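Glutaminase 1 (Escherichia coli, PDB 1U60) catalyses the hydrolysis of L-glutamine to L-glutamate and ammonium, as a member of the glutaminase family in the beta-lactamase clan. Local coordinates at residues Arg135-Arg138 with Ile139-Ile142; Ala268-Pro271 with Gly272-Ile276; Ala228-Val231 with Pro232-Leu235. One frame throughout, in Å; residues are numbered along the deposited sequence.

Contact 1 (Arg135-Arg138 with Ile139-Ile142)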
ATOM      1  N   ARG A 135      -2.379   7.507 -30.363  1.00 10.61           N
ATOM      2  CA  ARG A 135      -2.553   7.147 -28.951  1.00 10.38           C
ATOM      3  C   ARG A 135      -2.256   5.649 -28.784  1.00 10.72           C
ATOM      4  O   ARG A 135      -1.514   5.249 -27.902  1.00 10.41           O
ATOM      5  CB  ARG A 135      -3.949   7.498 -28.461  1.00  9.22           C
ATOM      6  CG  ARG A 135      -4.175   7.288 -26.950  1.00 11.00           C
ATOM      7  CD  ARG A 135      -5.585   7.708 -26.472  1.00 10.62           C
ATOM      8  NE  ARG A 135      -5.792   9.104 -26.785  1.00 11.88           N
ATOM      9  CZ  ARG A 135      -5.260  10.109 -26.122  1.00 11.25           C
ATOM     10  NH1 ARG A 135      -4.573   9.948 -24.986  1.00 12.08           N
ATOM     11  NH2 ARG A 135      -5.481  11.323 -26.566  1.00 13.75           N
ATOM     12  N   TRP A 136      -2.780   4.843 -29.699  1.00 10.55           N
ATOM     13  CA  TRP A 136      -2.619   3.378 -29.645  1.00 10.63           C
ATOM     14  C   TRP A 136      -1.178   3.037 -29.927  1.00 10.55           C
ATOM     15  O   TRP A 136      -0.565   2.281 -29.195  1.00  9.59           O
ATOM     16  CB  TRP A 136      -3.608   2.659 -30.596  1.00 10.82           C
ATOM     17  CG  TRP A 136      -3.244   1.225 -30.823  1.00 11.45           C
ATOM     18  CD1 TRP A 136      -2.946   0.609 -32.040  1.00 10.78           C
ATOM     19  CD2 TRP A 136      -2.992   0.255 -29.817  1.00  9.48           C
ATOM     20  NE1 TRP A 136      -2.599  -0.702 -31.811  1.00 12.10           N
ATOM     21  CE2 TRP A 136      -2.610  -0.949 -30.463  1.00  9.98           C
ATOM     22  CE3 TRP A 136      -3.041   0.272 -28.404  1.00 10.29           C
ATOM     23  CZ2 TRP A 136      -2.289  -2.109 -29.751  1.00 10.39           C
ATOM     24  CZ3 TRP A 136      -2.732  -0.878 -27.717  1.00 11.04           C
ATOM     25  CH2 TRP A 136      -2.359  -2.048 -28.378  1.00  9.79           C
ATOM     26  N   GLN A 137      -0.615   3.625 -30.984  1.00  9.57           N
ATOM     27  CA  GLN A 137       0.746   3.300 -31.379  1.00 10.94           C
ATOM     28  C   GLN A 137       1.726   3.581 -30.235  1.00 10.41           C
ATOM     29  O   GLN A 137       2.615   2.775 -30.010  1.00 10.24           O
ATOM     30  CB  GLN A 137       1.182   4.051 -32.658  1.00 11.80           C
ATOM     31  CG  GLN A 137       0.606   3.444 -33.941  1.00 15.34           C
ATOM     32  CD  GLN A 137       0.822   1.930 -34.095  1.00 17.92           C
ATOM     33  OE1 GLN A 137       1.945   1.450 -34.003  1.00 21.52           O
ATOM     34  NE2 GLN A 137      -0.247   1.192 -34.357  1.00 18.86           N
ATOM     35  N   ARG A 138       1.551   4.679 -29.498  1.00 10.42           N
ATOM     36  CA  ARG A 138       2.508   5.040 -28.454  1.00  9.51           C
ATOM     37  C   ARG A 138       2.396   4.067 -27.272  1.00 10.05           C
ATOM     38  O   ARG A 138       3.385   3.680 -26.710  1.00  9.69           O
ATOM     39  CB  ARG A 138       2.320   6.469 -28.017  1.00 10.48           C
ATOM     40  CG  ARG A 138       2.645   7.536 -29.109  1.00 10.20           C
ATOM     41  CD  ARG A 138       2.640   8.979 -28.581  1.00 11.81           C
ATOM     42  NE  ARG A 138       3.753   9.192 -27.654  1.00 12.04           N
ATOM     43  CZ  ARG A 138       3.651   9.514 -26.359  1.00 13.77           C
ATOM     44  NH1 ARG A 138       2.493   9.766 -25.773  1.00 12.71           N
ATOM     45  NH2 ARG A 138       4.772   9.657 -25.653  1.00 11.18           N
ATOM     46  N   ILE A 139       1.181   3.623 -26.970  1.00  8.91           N
ATOM     47  CA  ILE A 139       0.952   2.626 -25.884  1.00  9.59           C
ATOM     48  C   ILE A 139       1.480   1.257 -26.259  1.00  9.55           C
ATOM     49  O   ILE A 139       2.176   0.633 -25.482  1.00  9.72           O
ATOM     50  CB  ILE A 139      -0.529   2.576 -25.522  1.00  8.76           C
ATOM     51  CG1 ILE A 139      -0.909   3.842 -24.721  1.00 10.35           C
ATOM     52  CG2 ILE A 139      -0.880   1.312 -24.714  1.00 11.02           C
ATOM     53  CD1 ILE A 139      -2.400   4.102 -24.601  1.00 10.35           C
ATOM     54  N   LEU A 140       1.213   0.805 -27.502  1.00  9.60           N
ATOM     55  CA  LEU A 140       1.762  -0.465 -27.997  1.00  9.95           C
ATOM     56  C   LEU A 140       3.295  -0.435 -27.915  1.00  9.83           C
ATOM     57  O   LEU A 140       3.911  -1.388 -27.491  1.00  9.62           O
ATOM     58  CB  LEU A 140       1.280  -0.755 -29.418  1.00 10.21           C
ATOM     59  CG  LEU A 140       1.857  -2.012 -30.055  1.00 11.30           C
ATOM     60  CD1 LEU A 140       1.501  -3.241 -29.223  1.00 12.16           C
ATOM     61  CD2 LEU A 140       1.349  -2.155 -31.496  1.00 12.23           C
ATOM     62  N   HIS A 141       3.893   0.697 -28.285  1.00 10.70           N
ATOM     63  CA  HIS A 141       5.346   0.832 -28.296  1.00 10.98           C
ATOM     64  C   HIS A 141       5.919   0.717 -26.886  1.00  9.89           C
ATOM     65  O   HIS A 141       6.899   0.027 -26.683  1.00  8.26           O
ATOM     66  CB  HIS A 141       5.728   2.161 -28.947  1.00 12.03           C
ATOM     67  CG  HIS A 141       7.191   2.338 -29.126  1.00 14.54           C
ATOM     68  ND1 HIS A 141       7.912   1.629 -30.064  1.00 18.92           N
ATOM     69  CD2 HIS A 141       8.080   3.116 -28.466  1.00 18.61           C
ATOM     70  CE1 HIS A 141       9.181   1.997 -29.996  1.00 21.94           C
ATOM     71  NE2 HIS A 141       9.309   2.885 -29.026  1.00 21.10           N
ATOM     72  N   ILE A 142       5.315   1.388 -25.915  1.00  9.41           N
ATOM     73  CA  ILE A 142       5.838   1.251 -24.554  1.00  9.19           C
ATOM     74  C   ILE A 142       5.702  -0.153 -23.995  1.00  8.02           C
ATOM     75  O   ILE A 142       6.624  -0.640 -23.294  1.00  9.69           O
ATOM     76  CB  ILE A 142       5.326   2.323 -23.591  1.00 10.16           C
ATOM     77  CG1 ILE A 142       6.370   2.485 -22.490  1.00 11.68           C
ATOM     78  CG2 ILE A 142       3.938   2.009 -23.030  1.00 10.40           C
ATOM     79  CD1 ILE A 142       6.026   3.591 -21.507  1.00 14.55           C
TER
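Leu140 lies against one face of the Trp136 indole, one helical turn further along helix 132-147. Its CB stands 4.0 Å from the centroid of the six-membered ring of Trp136, close to the ring normal, in a CH-pi contact displaced toward the rim. Beyond CB the leucine branches above the rim at CZ2, where both methyls approach the same carbon: CD1 and CD2 of Leu140 each lie 4.0 Å from Trp136 CZ2. The torsions of both residues make this overlap possible. In Trp136 the ring carbon CG is anti to the backbone N (chi1 165°), which swings the indole forward along the helix beside its own carbonyl, so that the ring ends nearer the next turn although its CB points away; Leu140 CG is likewise anti to its N (chi1 177°).

The side chains of Ile139 and Trp136 cross at about a right angle, with Ile139 CG2 4.2 Å from Trp136 CZ3. The other branch of Ile139, CG1 and CD1, folds back over the carbonyl of the preceding turn, and CD1 comes 3.6 Å from Arg135 O. Behind the side chains run the backbone bonds of the helix. The straightest, from Leu140 N to Trp136 O (2.9 Å), joins the same two residues that meet through the CH-pi contact.

The two arginines carry their charges to other parts of the chain. Arg135 forms a salt bridge with Glu187 and donates to the carbonyls of Thr124 and Ile127, while Arg138 pairs with Asp79 and also bonds Asn128 O. Trp136 and Ile139 pack on helix 185-195, and Ile139 and Ile142 reach Leu75 of helix 68-80. The side chains of Ile139 and Tyr192, a predicted substrate-binding residue, are about 7 Å apart. Trp136 and Leu140 thus form i to i+4 aromatic-aliphatic packing on a helix that runs close to the predicted substrate site.

Contact 2 (Ala268-Pro271 with Gly272-Ile276)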
ATOM      1  N   ALA A 268       5.358  -9.386  -9.969  1.00  9.92           N
ATOM      2  CA  ALA A 268       5.864  -8.678  -8.824  1.00  9.74           C
ATOM      3  C   ALA A 268       7.242  -8.088  -9.103  1.00 10.29           C
ATOM      4  O   ALA A 268       8.015  -8.627  -9.890  1.00 10.75           O
ATOM      5  CB  ALA A 268       5.943  -9.592  -7.660  1.00 10.94           C
ATOM      6  N   VAL A 269       7.554  -6.984  -8.440  1.00  8.49           N
ATOM      7  CA  VAL A 269       8.844  -6.315  -8.630  1.00  7.62           C
ATOM      8  C   VAL A 269       9.622  -6.316  -7.329  1.00  8.63           C
ATOM      9  O   VAL A 269       9.114  -5.902  -6.305  1.00  7.53           O
ATOM     10  CB  VAL A 269       8.609  -4.855  -9.094  1.00  7.48           C
ATOM     11  CG1 VAL A 269       9.962  -4.160  -9.279  1.00  7.99           C
ATOM     12  CG2 VAL A 269       7.790  -4.880 -10.361  1.00 10.48           C
ATOM     13  N   VAL A 270      10.893  -6.728  -7.394  1.00  8.67           N
ATOM     14  CA  VAL A 270      11.848  -6.577  -6.303  1.00  9.20           C
ATOM     15  C   VAL A 270      12.740  -5.373  -6.662  1.00  9.68           C
ATOM     16  O   VAL A 270      13.617  -5.487  -7.534  1.00 10.30           O
ATOM     17  CB  VAL A 270      12.703  -7.863  -6.058  1.00  9.53           C
ATOM     18  CG1 VAL A 270      13.557  -7.703  -4.811  1.00 11.40           C
ATOM     19  CG2 VAL A 270      11.803  -9.083  -5.889  1.00  9.61           C
ATOM     20  N   PRO A 271      12.481  -4.207  -6.075  1.00  9.34           N
ATOM     21  CA  PRO A 271      13.185  -2.981  -6.481  1.00  9.44           C
ATOM     22  C   PRO A 271      14.705  -3.192  -6.382  1.00 10.62           C
ATOM     23  O   PRO A 271      15.243  -3.678  -5.358  1.00 10.38           O
ATOM     24  CB  PRO A 271      12.680  -1.924  -5.460  1.00 10.35           C
ATOM     25  CG  PRO A 271      11.406  -2.422  -4.986  1.00 10.65           C
ATOM     26  CD  PRO A 271      11.543  -3.939  -4.975  1.00  9.67           C
ATOM     27  N   GLY A 272      15.391  -2.844  -7.454  1.00 11.24           N
ATOM     28  CA  GLY A 272      16.832  -3.028  -7.556  1.00 12.63           C
ATOM     29  C   GLY A 272      17.341  -4.409  -7.917  1.00 12.93           C
ATOM     30  O   GLY A 272      18.553  -4.581  -8.100  1.00 14.15           O
ATOM     31  N   VAL A 273      16.455  -5.397  -8.049  1.00 12.07           N
ATOM     32  CA  VAL A 273      16.916  -6.781  -8.081  1.00 11.55           C
ATOM     33  C   VAL A 273      16.359  -7.595  -9.240  1.00 10.92           C
ATOM     34  O   VAL A 273      17.117  -8.127 -10.044  1.00 12.12           O
ATOM     35  CB  VAL A 273      16.642  -7.489  -6.749  1.00 11.99           C
ATOM     36  CG1 VAL A 273      17.165  -8.964  -6.783  1.00 13.24           C
ATOM     37  CG2 VAL A 273      17.287  -6.720  -5.588  1.00 14.43           C
ATOM     38  N   MET A 274      15.044  -7.700  -9.348  1.00 10.01           N
ATOM     39  CA  MET A 274      14.439  -8.599 -10.333  1.00  9.65           C
ATOM     40  C   MET A 274      12.950  -8.384 -10.526  1.00  9.74           C
ATOM     41  O   MET A 274      12.269  -7.784  -9.701  1.00  8.79           O
ATOM     42  CB  MET A 274      14.668 -10.072  -9.932  1.00  9.36           C
ATOM     43  CG  MET A 274      13.953 -10.471  -8.644  1.00  7.69           C
ATOM     44  SD  MET A 274      14.041 -12.219  -8.283  1.00 12.00           S
ATOM     45  CE  MET A 274      15.823 -12.426  -8.207  1.00 10.81           C
ATOM     46  N   GLY A 275      12.466  -8.820 -11.684  1.00  7.66           N
ATOM     47  CA  GLY A 275      11.051  -9.074 -11.887  1.00  8.45           C
ATOM     48  C   GLY A 275      10.737 -10.537 -11.691  1.00  7.78           C
ATOM     49  O   GLY A 275      11.528 -11.393 -12.099  1.00  8.08           O
ATOM     50  N   ILE A 276       9.586 -10.821 -11.082  1.00  8.38           N
ATOM     51  CA  ILE A 276       9.111 -12.179 -10.899  1.00  8.56           C
ATOM     52  C   ILE A 276       7.719 -12.219 -11.472  1.00  9.40           C
ATOM     53  O   ILE A 276       6.855 -11.392 -11.172  1.00  9.71           O
ATOM     54  CB  ILE A 276       9.054 -12.609  -9.406  1.00  9.42           C
ATOM     55  CG1 ILE A 276      10.346 -12.294  -8.693  1.00  8.47           C
ATOM     56  CG2 ILE A 276       8.599 -14.116  -9.235  1.00 10.20           C
ATOM     57  CD1 ILE A 276      10.249 -12.388  -7.112  1.00  8.82           C
TER
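Val270 is the side chain through which the end of strand 265-270 meets the start of strand 274-279. Its CB lies 3.9 Å from CG of Met274, its hydrogen-bonded partner, and the two side chains run alongside each other on one face of the sheet. From there the valine forks. Placed beside its own carbonyl carbon (chi1 -173°), Val270 CG1 lies 3.6 Å from Val273 CB; CG2 touches Met274 CG and, at 3.9 Å, the CD1 methyl of Ile276.

The carbonyl of Val270 is shared by two successive amides. Val273 N donates to Val270 O over 2.9 Å from a position tilted out of the carbonyl plane, whereas Met274 N donates over 3.2 Å in that plane, on a lone pair. Two consecutive residues, Val273 and Met274, thus oppose the single Val270, a classic beta bulge closing a type II turn through Pro271 and Gly272, the latter at positive phi. Helix 290-303 packs against the Met274 and Ile276 side of the sheet, and Pro271 touches Val307 of the second subunit. The chemistry implies a division of labour: two amides fix the bulge through one oxygen, while apolar contacts join its side chains.

Contact 3 (Ala228-Val231 with Pro232-Leu235)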
ATOM      1  N   ALA A 228      14.343   6.911 -14.093  1.00 10.84           N
ATOM      2  CA  ALA A 228      14.436   6.268 -12.795  1.00 11.99           C
ATOM      3  C   ALA A 228      13.499   6.880 -11.748  1.00 11.61           C
ATOM      4  O   ALA A 228      12.897   6.152 -10.930  1.00 12.25           O
ATOM      5  CB  ALA A 228      15.880   6.291 -12.315  1.00 12.02           C
ATOM      6  N   ASP A 229      13.371   8.212 -11.760  1.00 12.37           N
ATOM      7  CA  ASP A 229      12.614   8.913 -10.727  1.00 14.00           C
ATOM      8  C   ASP A 229      11.118   8.647 -10.866  1.00 12.56           C
ATOM      9  O   ASP A 229      10.378   8.895  -9.940  1.00 12.71           O
ATOM     10  CB  ASP A 229      12.845  10.426 -10.781  1.00 15.56           C
ATOM     11  CG  ASP A 229      14.194  10.841 -10.217  1.00 22.37           C
ATOM     12  OD1 ASP A 229      14.834  10.103  -9.402  1.00 29.91           O
ATOM     13  OD2 ASP A 229      14.677  11.939 -10.528  1.00 30.27           O
ATOM     14  N   ASN A 230      10.682   8.197 -12.034  1.00 10.17           N
ATOM     15  CA  ASN A 230       9.267   7.841 -12.239  1.00  9.17           C
ATOM     16  C   ASN A 230       8.895   6.484 -11.695  1.00  9.59           C
ATOM     17  O   ASN A 230       7.735   6.267 -11.404  1.00  9.55           O
ATOM     18  CB  ASN A 230       8.845   7.966 -13.714  1.00  9.69           C
ATOM     19  CG  ASN A 230       8.662   9.421 -14.127  1.00 10.20           C
ATOM     20  OD1 ASN A 230       8.325  10.259 -13.273  1.00 11.23           O
ATOM     21  ND2 ASN A 230       8.869   9.742 -15.401  1.00  9.33           N
ATOM     22  N   VAL A 231       9.857   5.581 -11.558  1.00  9.13           N
ATOM     23  CA  VAL A 231       9.534   4.204 -11.222  1.00  9.48           C
ATOM     24  C   VAL A 231       8.903   4.065  -9.842  1.00  9.14           C
ATOM     25  O   VAL A 231       7.942   3.301  -9.698  1.00  9.49           O
ATOM     26  CB  VAL A 231      10.718   3.275 -11.431  1.00  9.95           C
ATOM     27  CG1 VAL A 231      10.380   1.885 -11.012  1.00 10.69           C
ATOM     28  CG2 VAL A 231      11.061   3.233 -12.933  1.00  9.21           C
ATOM     29  N   PRO A 232       9.394   4.743  -8.804  1.00  8.75           N
ATOM     30  CA  PRO A 232       8.756   4.553  -7.485  1.00  8.98           C
ATOM     31  C   PRO A 232       7.261   4.904  -7.469  1.00  9.17           C
ATOM     32  O   PRO A 232       6.520   4.333  -6.672  1.00  8.25           O
ATOM     33  CB  PRO A 232       9.578   5.461  -6.558  1.00 10.02           C
ATOM     34  CG  PRO A 232      10.873   5.486  -7.199  1.00  8.95           C
ATOM     35  CD  PRO A 232      10.588   5.612  -8.703  1.00  8.83           C
ATOM     36  N   TYR A 233       6.811   5.826  -8.334  1.00  8.72           N
ATOM     37  CA  TYR A 233       5.395   6.187  -8.390  1.00  8.04           C
ATOM     38  C   TYR A 233       4.595   5.016  -8.937  1.00  8.52           C
ATOM     39  O   TYR A 233       3.488   4.735  -8.505  1.00  7.66           O
ATOM     40  CB  TYR A 233       5.196   7.382  -9.307  1.00  8.58           C
ATOM     41  CG  TYR A 233       5.880   8.645  -8.808  1.00  8.25           C
ATOM     42  CD1 TYR A 233       5.399   9.329  -7.683  1.00  8.02           C
ATOM     43  CD2 TYR A 233       6.997   9.156  -9.469  1.00  8.68           C
ATOM     44  CE1 TYR A 233       6.024  10.461  -7.236  1.00 10.67           C
ATOM     45  CE2 TYR A 233       7.609  10.296  -9.039  1.00  9.62           C
ATOM     46  CZ  TYR A 233       7.137  10.938  -7.910  1.00 10.92           C
ATOM     47  OH  TYR A 233       7.741  12.087  -7.496  1.00 11.64           O
ATOM     48  N   ILE A 234       5.170   4.371  -9.940  1.00  8.27           N
ATOM     49  CA  ILE A 234       4.503   3.185 -10.562  1.00  7.24           C
ATOM     50  C   ILE A 234       4.353   2.064  -9.537  1.00  8.10           C
ATOM     51  O   ILE A 234       3.285   1.460  -9.380  1.00  8.46           O
ATOM     52  CB  ILE A 234       5.259   2.663 -11.734  1.00  7.70           C
ATOM     53  CG1 ILE A 234       5.336   3.709 -12.822  1.00  6.19           C
ATOM     54  CG2 ILE A 234       4.623   1.381 -12.245  1.00  7.29           C
ATOM     55  CD1 ILE A 234       6.388   3.383 -13.844  1.00  7.65           C
ATOM     56  N   LEU A 235       5.423   1.784  -8.838  1.00  8.16           N
ATOM     57  CA  LEU A 235       5.419   0.744  -7.813  1.00  8.07           C
ATOM     58  C   LEU A 235       4.520   1.050  -6.621  1.00  7.50           C
ATOM     59  O   LEU A 235       3.891   0.134  -6.083  1.00  8.38           O
ATOM     60  CB  LEU A 235       6.862   0.486  -7.338  1.00  7.70           C
ATOM     61  CG  LEU A 235       7.858  -0.017  -8.413  1.00  8.73           C
ATOM     62  CD1 LEU A 235       9.170  -0.364  -7.826  1.00  8.17           C
ATOM     63  CD2 LEU A 235       7.302  -1.224  -9.220  1.00  8.01           C
TER
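Val231 O accepts a nearly straight hydrogen bond from Leu235 N at 3.1 Å, a regular helical bond at the start of helix 231-241, with Pro232 in its first turn. A proline suits a first turn, since its nitrogen has no hydrogen to offer and none is required there. Just upstream, Asn230 O receives a weak bond from Tyr233 N (3.2 Å, 133°).

The Tyr233 ring comes back alongside the preceding loop. With CG beside the backbone N (chi1 -64°), the ring reaches toward residues 229 and 230: CE2 is 3.2 Å from Asp229 O, and Asn230 O lies near the ring plane at its edge. The Asn230 amide, its plane 54° from that of the ring, sends ND2 to Glu78 on helix 68-80, the helix on which Ile234 also packs. Elsewhere this turn faces the second subunit, where Tyr252 of that chain meets the Tyr233 ring and Phe308 of that chain packs on Leu235.

On the apolar side, Val231 and Leu235 point the same way, one turn apart, and Val231 CG1 rests 4.1 Å from Leu235 CD1.

Overall arrangement
Along the chain the order is contact 1, contact 3, contact 2. Contact 1 lies in helix 132-147, with its centre about 20 Å from that of contact 3 and about 24 Å from that of contact 2, and touches neither. Contacts 2 and 3 are neighbours, their centres about 13 Å apart: Leu235 of helix 231-241 packs on Val269 and Pro271, so this helix covers the opposite face of the five-stranded antiparallel sheet from helix 290-303. Side chains of contacts 1 and 3 both pack on helix 68-80. Together they sample the helical region and the sheet of a beta-lactamase-like fold, with contacts 2 and 3 both at the subunit interface.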